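Local coordinates for protein cryptochrome DASH, chloroplastic/mitochondrial (Arabidopsis thaliana, PDB 2J4D) that binds FAD and a methenyltetrahydrofolate cofactor, repairs cyclobutane pyrimidine dimers in single-stranded DNA, binds DNA without sequence specificity and may act as a photoreceptor, at residues S289-A293 with F294-S298; L44-R47 with N48-V52; P451-A454 with Q455-P459. All blocks are in the same frame, centred on the assembly; numbering follows the deposited sequence.

Contact 1: residues S289-A293 with F294-S298. With FAD (flavin-adenine dinucleotide), chain C.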
loop_
_atom_site.group_PDB
_atom_site.type_symbol
_atom_site.label_atom_id
_atom_site.label_comp_id
_atom_site.label_asym_id
_atom_site.label_seq_id
_atom_site.Cartn_x
_atom_site.Cartn_y
_atom_site.Cartn_z
ATOM N N SER A 289 -0.735 0.041 -6.430
ATOM C CA SER A 289 -0.377 0.362 -5.053
ATOM C C SER A 289 -1.336 0.091 -3.897
ATOM O O SER A 289 -0.912 -0.429 -2.865
ATOM C CB SER A 289 0.133 1.803 -4.969
ATOM O OG SER A 289 -0.885 2.734 -5.279
ATOM N N PRO A 290 -2.632 0.427 -4.035
ATOM C CA PRO A 290 -3.505 0.146 -2.892
ATOM C C PRO A 290 -3.623 -1.346 -2.583
ATOM O O PRO A 290 -3.662 -1.740 -1.417
ATOM C CB PRO A 290 -4.850 0.763 -3.306
ATOM C CG PRO A 290 -4.455 1.840 -4.300
ATOM C CD PRO A 290 -3.367 1.137 -5.096
ATOM N N TRP A 291 -3.692 -2.175 -3.623
ATOM C CA TRP A 291 -3.804 -3.620 -3.409
ATOM C C TRP A 291 -2.504 -4.202 -2.876
ATOM O O TRP A 291 -2.512 -5.169 -2.104
ATOM C CB TRP A 291 -4.221 -4.313 -4.707
ATOM C CG TRP A 291 -5.629 -3.975 -5.079
ATOM C CD1 TRP A 291 -6.778 -4.466 -4.513
ATOM C CD2 TRP A 291 -6.038 -3.055 -6.084
ATOM N NE1 TRP A 291 -7.882 -3.904 -5.117
ATOM C CE2 TRP A 291 -7.454 -3.035 -6.085
ATOM C CE3 TRP A 291 -5.347 -2.239 -6.992
ATOM C CZ2 TRP A 291 -8.190 -2.230 -6.963
ATOM C CZ3 TRP A 291 -6.084 -1.440 -7.865
ATOM C CH2 TRP A 291 -7.487 -1.445 -7.842
ATOM N N LEU A 292 -1.382 -3.617 -3.273
ATOM C CA LEU A 292 -0.097 -4.086 -2.766
ATOM C C LEU A 292 0.032 -3.716 -1.290
ATOM O O LEU A 292 0.502 -4.519 -0.480
ATOM C CB LEU A 292 1.062 -3.468 -3.563
ATOM C CG LEU A 292 1.315 -4.138 -4.921
ATOM C CD1 LEU A 292 2.220 -3.275 -5.780
ATOM C CD2 LEU A 292 1.933 -5.524 -4.681
ATOM N N ALA A 293 -0.401 -2.509 -0.934
ATOM C CA ALA A 293 -0.309 -2.045 0.454
ATOM C C ALA A 293 -1.089 -2.943 1.412
ATOM O O ALA A 293 -0.628 -3.253 2.512
ATOM C CB ALA A 293 -0.807 -0.603 0.559
ATOM N N PHE A 294 -2.271 -3.368 0.995
ATOM C CA PHE A 294 -3.080 -4.243 1.829
ATOM C C PHE A 294 -2.741 -5.718 1.649
ATOM O O PHE A 294 -3.304 -6.582 2.331
ATOM C CB PHE A 294 -4.560 -4.007 1.541
ATOM C CG PHE A 294 -5.139 -2.867 2.318
ATOM C CD1 PHE A 294 -5.592 -3.064 3.619
ATOM C CD2 PHE A 294 -5.197 -1.591 1.767
ATOM C CE1 PHE A 294 -6.095 -2.004 4.366
ATOM C CE2 PHE A 294 -5.697 -0.521 2.500
ATOM C CZ PHE A 294 -6.149 -0.725 3.804
ATOM N N GLY A 295 -1.821 -6.005 0.732
ATOM C CA GLY A 295 -1.447 -7.384 0.480
ATOM C C GLY A 295 -2.526 -8.168 -0.261
ATOM O O GLY A 295 -2.569 -9.399 -0.155
ATOM N N CYS A 296 -3.400 -7.464 -0.988
ATOM C CA CYS A 296 -4.459 -8.100 -1.784
ATOM C C CYS A 296 -3.831 -8.814 -2.976
ATOM O O CYS A 296 -4.400 -9.765 -3.514
ATOM C CB CYS A 296 -5.471 -7.070 -2.288
ATOM S SG CYS A 296 -6.469 -6.349 -0.979
ATOM N N ILE A 297 -2.679 -8.315 -3.410
ATOM C CA ILE A 297 -1.908 -8.939 -4.490
ATOM C C ILE A 297 -0.451 -8.870 -4.046
ATOM O O ILE A 297 -0.092 -8.074 -3.170
ATOM C CB ILE A 297 -2.050 -8.224 -5.870
ATOM C CG1 ILE A 297 -1.621 -6.758 -5.752
ATOM C CG2 ILE A 297 -3.480 -8.388 -6.403
ATOM C CD1 ILE A 297 -1.647 -6.000 -7.073
ATOM N N SER A 298 0.387 -9.713 -4.632
ATOM C CA SER A 298 1.784 -9.742 -4.246
ATOM C C SER A 298 2.697 -9.563 -5.449
ATOM O O SER A 298 2.330 -9.887 -6.575
ATOM C CB SER A 298 2.101 -11.069 -3.562
ATOM O OG SER A 298 2.062 -12.118 -4.506
HETATM P PA FAD C . 3.493 2.556 -10.659
HETATM O O1A FAD C . 2.548 1.776 -11.482
HETATM O O2A FAD C . 4.332 3.602 -11.290
HETATM O O5B FAD C . 4.492 1.563 -9.881
HETATM C C5B FAD C . 4.148 0.173 -9.692
HETATM C C4B FAD C . 4.378 -0.180 -8.218
HETATM O O4B FAD C . 5.745 0.076 -7.901
HETATM C C3B FAD C . 3.569 0.644 -7.223
HETATM O O3B FAD C . 2.234 0.183 -7.088
HETATM C C2B FAD C . 4.411 0.515 -5.991
HETATM O O2B FAD C . 4.138 -0.617 -5.195
HETATM C C1B FAD C . 5.846 0.547 -6.547
HETATM N N9A FAD C . 6.489 1.878 -6.560
HETATM C C8A FAD C . 6.573 2.767 -7.613
HETATM N N7A FAD C . 7.228 3.875 -7.295
HETATM C C5A FAD C . 7.593 3.700 -5.978
HETATM C C6A FAD C . 8.301 4.527 -5.073
HETATM N N6A FAD C . 8.803 5.716 -5.375
HETATM N N1A FAD C . 8.491 4.043 -3.789
HETATM C C2A FAD C . 7.989 2.816 -3.430
HETATM N N3A FAD C . 7.304 1.979 -4.246
HETATM C C4A FAD C . 7.121 2.470 -5.502
HETATM N N1 FAD C . 3.797 4.259 -2.354
HETATM C C2 FAD C . 3.099 3.376 -1.558
HETATM O O2 FAD C . 2.893 2.231 -1.918
HETATM N N3 FAD C . 2.627 3.830 -0.316
HETATM C C4 FAD C . 2.818 5.123 0.165
HETATM O O4 FAD C . 2.371 5.466 1.275
HETATM C C4X FAD C . 3.535 6.024 -0.659
HETATM N N5 FAD C . 3.772 7.348 -0.258
HETATM C C5X FAD C . 4.577 8.195 -1.023
HETATM C C6 FAD C . 4.912 9.474 -0.560
HETATM C C7 FAD C . 5.722 10.358 -1.309
HETATM C C7M FAD C . 6.049 11.722 -0.751
HETATM C C8 FAD C . 6.212 9.917 -2.592
HETATM C C8M FAD C . 7.088 10.797 -3.469
HETATM C C9 FAD C . 5.883 8.633 -3.067
HETATM C C9A FAD C . 5.065 7.748 -2.303
HETATM N N10 FAD C . 4.713 6.443 -2.761
HETATM C C10 FAD C . 4.009 5.554 -1.919
HETATM C "C1'" FAD C . 5.408 5.853 -3.951
HETATM C "C2'" FAD C . 4.720 6.035 -5.319
HETATM O "O2'" FAD C . 4.396 7.401 -5.514
HETATM C "C3'" FAD C . 3.449 5.190 -5.378
HETATM O "O3'" FAD C . 3.748 3.805 -5.110
HETATM C "C4'" FAD C . 2.728 5.209 -6.737
HETATM O "O4'" FAD C . 2.305 6.536 -7.056
HETATM C "C5'" FAD C . 1.522 4.282 -6.670
HETATM O "O5'" FAD C . 0.849 4.264 -7.931
HETATM P P FAD C . 1.065 3.195 -9.071
HETATM O O1P FAD C . 0.698 1.904 -8.464
HETATM O O2P FAD C . 0.250 3.583 -10.254
HETATM O O3P FAD C . 2.572 3.296 -9.560
HETATM O O HOH W 1 1.798 -7.397 -1.232
#
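Trp291 O takes two backbone bonds from the chain that follows the short helix 289-293. Cys296 N reaches it at 2.7 Å, in the carbonyl plane, and Ile297 N adds a weak bond from further along the chain. In the last regular helical bond, Phe294 N donates to Pro290 O over 3.2 Å, while Gly295 N meets Leu292 O from above the carbonyl plane rather than on a lone pair. A water bridges the same Leu292 O to Ile297 O, donating to both.

Apolar contacts follow the chain as it folds back. At the edge of the Trp291 indole, CD1 lies 3.7 Å from Cys296 CB, with SG also at the ring edge in a sulfur-aromatic contact. Ile297 holds CG1 between its backbone N and carbonyl carbon (chi1 58°), which brings CG1 to 3.7 Å from Trp291 CB and beside Leu292 CD2. Phe97 of helix 92-111 also meets the indole edge-to-face.

Toward the cofactor, Ser289 N donates to FAD O1P (3.1 Å), Leu292 CD1 packs at FAD O2B, and Ser289 OG is held by Asp422. Gly295, with positive phi, ends the helix in a Schellman motif, and the N-terminal end of that helix forms part of the FAD phosphate site of this photolyase-family protein.

Contact 2: residues L44-R47 with N48-V52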
loop_
_atom_site.group_PDB
_atom_site.type_symbol
_atom_site.label_atom_id
_atom_site.label_comp_id
_atom_site.label_asym_id
_atom_site.label_seq_id
_atom_site.Cartn_x
_atom_site.Cartn_y
_atom_site.Cartn_z
ATOM N N LEU A 44 -4.521 -18.556 11.770
ATOM C CA LEU A 44 -3.846 -17.739 10.766
ATOM C C LEU A 44 -4.278 -16.297 11.032
ATOM O O LEU A 44 -5.448 -15.941 10.866
ATOM C CB LEU A 44 -4.257 -18.146 9.344
ATOM C CG LEU A 44 -3.654 -17.309 8.203
ATOM C CD1 LEU A 44 -2.129 -17.320 8.270
ATOM C CD2 LEU A 44 -4.134 -17.880 6.864
ATOM N N TRP A 45 -3.325 -15.478 11.453
ATOM C CA TRP A 45 -3.592 -14.080 11.777
ATOM C C TRP A 45 -3.245 -13.154 10.607
ATOM O O TRP A 45 -2.073 -12.985 10.255
ATOM C CB TRP A 45 -2.810 -13.712 13.047
ATOM C CG TRP A 45 -2.780 -12.250 13.406
ATOM C CD1 TRP A 45 -3.771 -11.332 13.229
ATOM C CD2 TRP A 45 -1.693 -11.555 14.025
ATOM N NE1 TRP A 45 -3.366 -10.100 13.698
ATOM C CE2 TRP A 45 -2.095 -10.210 14.193
ATOM C CE3 TRP A 45 -0.414 -11.941 14.461
ATOM C CZ2 TRP A 45 -1.262 -9.244 14.776
ATOM C CZ3 TRP A 45 0.412 -10.983 15.043
ATOM C CH2 TRP A 45 -0.017 -9.648 15.195
ATOM N N PHE A 46 -4.288 -12.575 10.014
ATOM C CA PHE A 46 -4.165 -11.661 8.881
ATOM C C PHE A 46 -3.932 -10.221 9.328
ATOM O O PHE A 46 -4.500 -9.765 10.320
ATOM C CB PHE A 46 -5.453 -11.677 8.039
ATOM C CG PHE A 46 -5.569 -12.849 7.088
ATOM C CD1 PHE A 46 -5.036 -12.774 5.801
ATOM C CD2 PHE A 46 -6.270 -13.995 7.455
ATOM C CE1 PHE A 46 -5.204 -13.815 4.887
ATOM C CE2 PHE A 46 -6.448 -15.051 6.550
ATOM C CZ PHE A 46 -5.913 -14.960 5.260
ATOM N N ARG A 47 -3.089 -9.512 8.586
ATOM C CA ARG A 47 -2.835 -8.106 8.851
ATOM C C ARG A 47 -2.898 -7.391 7.508
ATOM O O ARG A 47 -3.993 -7.075 7.044
ATOM C CB ARG A 47 -1.491 -7.912 9.549
ATOM C CG ARG A 47 -1.610 -8.137 11.065
ATOM C CD ARG A 47 -0.479 -7.468 11.850
ATOM N NE ARG A 47 0.775 -8.180 11.667
ATOM C CZ ARG A 47 1.900 -7.903 12.313
ATOM N NH1 ARG A 47 1.943 -6.911 13.194
ATOM N NH2 ARG A 47 2.977 -8.650 12.099
ATOM N N ASN A 48 -1.758 -7.144 6.869
ATOM C CA ASN A 48 -1.796 -6.500 5.560
ATOM C C ASN A 48 -1.362 -7.483 4.483
ATOM O O ASN A 48 -0.480 -7.215 3.675
ATOM C CB ASN A 48 -0.948 -5.224 5.550
ATOM C CG ASN A 48 -1.722 -4.019 6.090
ATOM O OD1 ASN A 48 -2.645 -3.514 5.438
ATOM N ND2 ASN A 48 -1.373 -3.578 7.288
ATOM N N ASP A 49 -2.026 -8.633 4.496
ATOM C CA ASP A 49 -1.778 -9.718 3.559
ATOM C C ASP A 49 -3.148 -10.325 3.263
ATOM O O ASP A 49 -3.331 -11.545 3.304
ATOM C CB ASP A 49 -0.841 -10.752 4.205
ATOM C CG ASP A 49 -1.345 -11.251 5.569
ATOM O OD1 ASP A 49 -2.285 -10.662 6.137
ATOM O OD2 ASP A 49 -0.777 -12.236 6.084
ATOM N N LEU A 50 -4.111 -9.455 2.954
ATOM C CA LEU A 50 -5.492 -9.877 2.712
ATOM C C LEU A 50 -5.731 -10.559 1.366
ATOM O O LEU A 50 -6.425 -10.030 0.493
ATOM C CB LEU A 50 -6.431 -8.671 2.877
ATOM C CG LEU A 50 -6.168 -7.872 4.164
ATOM C CD1 LEU A 50 -7.162 -6.714 4.271
ATOM C CD2 LEU A 50 -6.265 -8.798 5.376
ATOM N N ARG A 51 -5.159 -11.748 1.210
ATOM C CA ARG A 51 -5.299 -12.503 -0.033
ATOM C C ARG A 51 -5.087 -13.978 0.250
ATOM O O ARG A 51 -4.575 -14.354 1.314
ATOM C CB ARG A 51 -4.237 -12.073 -1.056
ATOM C CG ARG A 51 -2.804 -12.410 -0.600
ATOM C CD ARG A 51 -1.738 -12.102 -1.648
ATOM N NE ARG A 51 -0.428 -12.602 -1.211
ATOM C CZ ARG A 51 0.359 -11.994 -0.323
ATOM N NH1 ARG A 51 -0.012 -10.838 0.227
ATOM N NH2 ARG A 51 1.501 -12.559 0.050
ATOM N N VAL A 52 -5.475 -14.798 -0.723
ATOM C CA VAL A 52 -5.307 -16.237 -0.656
ATOM C C VAL A 52 -4.119 -16.594 -1.550
ATOM O O VAL A 52 -3.254 -17.377 -1.164
ATOM C CB VAL A 52 -6.571 -16.969 -1.160
ATOM C CG1 VAL A 52 -6.306 -18.458 -1.279
ATOM C CG2 VAL A 52 -7.718 -16.718 -0.206
HETATM O O HOH W 2 -0.359 -11.782 8.762
HETATM O O HOH W 3 -5.161 -4.873 6.402
#
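Trp45, in the strand, is linked to Asp49 through a water that donates both to Trp45 O and to Asp49 OD2, the latter over 2.7 Å. The Trp45 side chain leaves the turn and instead receives Arg47: CG of the arginine sits over one indole face, 3.5 Å above the plane and offset toward the rim, and Trp45 CH2 in turn lies over a face of the guanidinium.

The edge of the Phe46 ring meets the returning chain. Its CD1 comes within 3.3 Å of Asp49 O, and Asp49 O and Arg51 O both lie at the ring edge, near its plane, where the weakly positive C-H groups face them. The ring and carboxylate planes of Phe46 and Asp49 are 64° apart. On the CB side, Leu50 CD2 approaches Phe46 CB at 4.0 Å, and Leu98, Cys101 and Leu105 of helix 92-111 pack against Leu50.

Arg47 supplies the direct polar link. Its N donates to Asp49 OD1 at 2.8 Å, meeting the oxygen on its syn side but 27° out of the carboxylate plane. Asp49 can accept it because chi1 of 53° sets CG between its own N and carbonyl carbon, turning the carboxylate back over the preceding residues. Arg47 O touches Leu50 CD2 and takes a water that also donates to Asn48 OD1. The guanidinium forms a salt bridge with Glu153 through NH2, and also bonds to His142 O and Glu149 O.

Past Asp49, an inverse gamma turn centred on Leu50 redirects the chain. This is the loop at the C-terminal end of central strand 41-46, leading toward helix 56-63 in the alpha/beta domain of the photolyase/cryptochrome family.

Contact 3: residues P451-A454 with Q455-P459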
loop_
_atom_site.group_PDB
_atom_site.type_symbol
_atom_site.label_atom_id
_atom_site.label_comp_id
_atom_site.label_asym_id
_atom_site.label_seq_id
_atom_site.Cartn_x
_atom_site.Cartn_y
_atom_site.Cartn_z
ATOM N N PRO A 451 6.655 25.790 -11.881
ATOM C CA PRO A 451 6.405 26.177 -13.272
ATOM C C PRO A 451 6.912 25.146 -14.272
ATOM O O PRO A 451 6.211 24.798 -15.218
ATOM C CB PRO A 451 7.136 27.514 -13.397
ATOM C CG PRO A 451 8.268 27.365 -12.439
ATOM C CD PRO A 451 7.590 26.731 -11.240
ATOM N N LYS A 452 8.132 24.659 -14.068
ATOM C CA LYS A 452 8.698 23.669 -14.977
ATOM C C LYS A 452 7.937 22.358 -14.919
ATOM O O LYS A 452 7.691 21.728 -15.944
ATOM C CB LYS A 452 10.172 23.416 -14.654
ATOM C CG LYS A 452 11.082 24.577 -14.998
ATOM C CD LYS A 452 12.535 24.234 -14.732
ATOM C CE LYS A 452 13.423 25.453 -14.936
ATOM N NZ LYS A 452 14.811 25.219 -14.445
ATOM N N GLN A 453 7.573 21.935 -13.715
ATOM C CA GLN A 453 6.834 20.693 -13.570
ATOM C C GLN A 453 5.504 20.823 -14.301
ATOM O O GLN A 453 5.086 19.913 -15.023
ATOM C CB GLN A 453 6.610 20.379 -12.088
ATOM C CG GLN A 453 7.905 20.073 -11.336
ATOM C CD GLN A 453 8.576 18.799 -11.828
ATOM O OE1 GLN A 453 7.981 17.723 -11.793
ATOM N NE2 GLN A 453 9.820 18.915 -12.284
ATOM N N ALA A 454 4.848 21.969 -14.132
ATOM C CA ALA A 454 3.570 22.192 -14.793
ATOM C C ALA A 454 3.740 22.119 -16.304
ATOM O O ALA A 454 2.931 21.514 -17.006
ATOM C CB ALA A 454 3.001 23.551 -14.394
ATOM N N GLN A 455 4.807 22.733 -16.798
ATOM C CA GLN A 455 5.073 22.752 -18.230
ATOM C C GLN A 455 5.440 21.375 -18.762
ATOM O O GLN A 455 4.992 20.981 -19.839
ATOM C CB GLN A 455 6.196 23.748 -18.534
ATOM C CG GLN A 455 6.492 23.932 -20.011
ATOM C CD GLN A 455 5.244 24.212 -20.835
ATOM O OE1 GLN A 455 4.292 24.837 -20.357
ATOM N NE2 GLN A 455 5.249 23.761 -22.085
ATOM N N ASN A 456 6.240 20.634 -18.002
ATOM C CA ASN A 456 6.655 19.308 -18.447
ATOM C C ASN A 456 5.621 18.214 -18.272
ATOM O O ASN A 456 5.537 17.306 -19.100
ATOM C CB ASN A 456 7.937 18.873 -17.734
ATOM C CG ASN A 456 9.098 19.805 -18.006
ATOM O OD1 ASN A 456 9.163 20.435 -19.061
ATOM N ND2 ASN A 456 10.032 19.888 -17.062
ATOM N N TYR A 457 4.818 18.297 -17.215
ATOM C CA TYR A 457 3.852 17.241 -16.962
ATOM C C TYR A 457 2.371 17.567 -17.114
ATOM O O TYR A 457 1.536 16.664 -17.062
ATOM C CB TYR A 457 4.143 16.642 -15.589
ATOM C CG TYR A 457 5.567 16.145 -15.502
ATOM C CD1 TYR A 457 5.983 15.045 -16.253
ATOM C CD2 TYR A 457 6.513 16.809 -14.725
ATOM C CE1 TYR A 457 7.306 14.621 -16.232
ATOM C CE2 TYR A 457 7.845 16.394 -14.700
ATOM C CZ TYR A 457 8.232 15.299 -15.457
ATOM O OH TYR A 457 9.543 14.877 -15.440
ATOM N N ASP A 458 2.041 18.841 -17.306
ATOM C CA ASP A 458 0.646 19.251 -17.508
ATOM C C ASP A 458 0.641 20.503 -18.386
ATOM O O ASP A 458 0.044 21.524 -18.036
ATOM C CB ASP A 458 -0.033 19.542 -16.167
ATOM C CG ASP A 458 -1.533 19.751 -16.306
ATOM O OD1 ASP A 458 -2.160 19.057 -17.137
ATOM O OD2 ASP A 458 -2.092 20.592 -15.577
ATOM N N PRO A 459 1.302 20.428 -19.554
ATOM C CA PRO A 459 1.409 21.535 -20.513
ATOM C C PRO A 459 0.089 22.184 -20.915
ATOM O O PRO A 459 0.012 23.406 -21.033
ATOM C CB PRO A 459 2.137 20.897 -21.695
ATOM C CG PRO A 459 1.683 19.477 -21.642
ATOM C CD PRO A 459 1.784 19.174 -20.160
#
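Two first torsions of the same kind set Gln453 and Tyr457 side by side, one helical turn apart: each CG is anti to its carbonyl carbon (chi1 -66° for Gln453, -56° for Tyr457). A bend at chi2 of Gln453 then brings the amide alongside the ring. Both residues belong to helix 450-457, in the FAD-binding part of the photolyase fold, and the contact is an i to i+4 pairing along its last turns.

Gln453 OE1 lies 3.2 Å from Tyr457 CE2 and nearly as close to CD2, an oblique approach with the amide and ring planes 43° apart. Gln453 CD, by contrast, is near the ring plane, at its edge. OE1 accepts a hydrogen bond from Arg392 NH1, and Arg392 also forms a cation-pi contact with the tyrosine, so the arginine engages both side chains. An alanine in place of Gln453 would take away the amide and is likely to leave Arg392 NH1 without this acceptor and the CE2 edge of Tyr457 less firmly packed.

The backbone keeps the regular helical bonds. Gln455 N donates to Pro451 O at 3.0 Å and Asn456 N to Lys452 O at 2.7 Å. Asp458 is the first residue to leave the helix, and its carboxylate accepts bonds from Tyr463 N and Val464 N at the start of the next helix, 462-467. In the backbone of the Gln453 and Tyr457 pair itself, Tyr457 N donates to Gln453 O over 2.7 Å.

How the contacts relate
From the N terminus, contact 2 comes first, turning the chain out of strand 41-46 within the alpha/beta domain. Contact 1 follows far along the chain, joining helix 289-293 to the run into helix 299-312, and contact 3 closes the end of helix 450-457. The three lie in series, each local in the chain, so none encloses or crosses another. Contacts 1 and 2 nevertheless meet in space: Phe294 O lies 3.0 Å from Leu50 N and Gly295 O takes Arg51 NH1, tying the alpha/beta domain to a turn beside the FAD. Contact 3 stands apart, its centre about 31 Å from that of contact 1 and about 41 Å from that of contact 2.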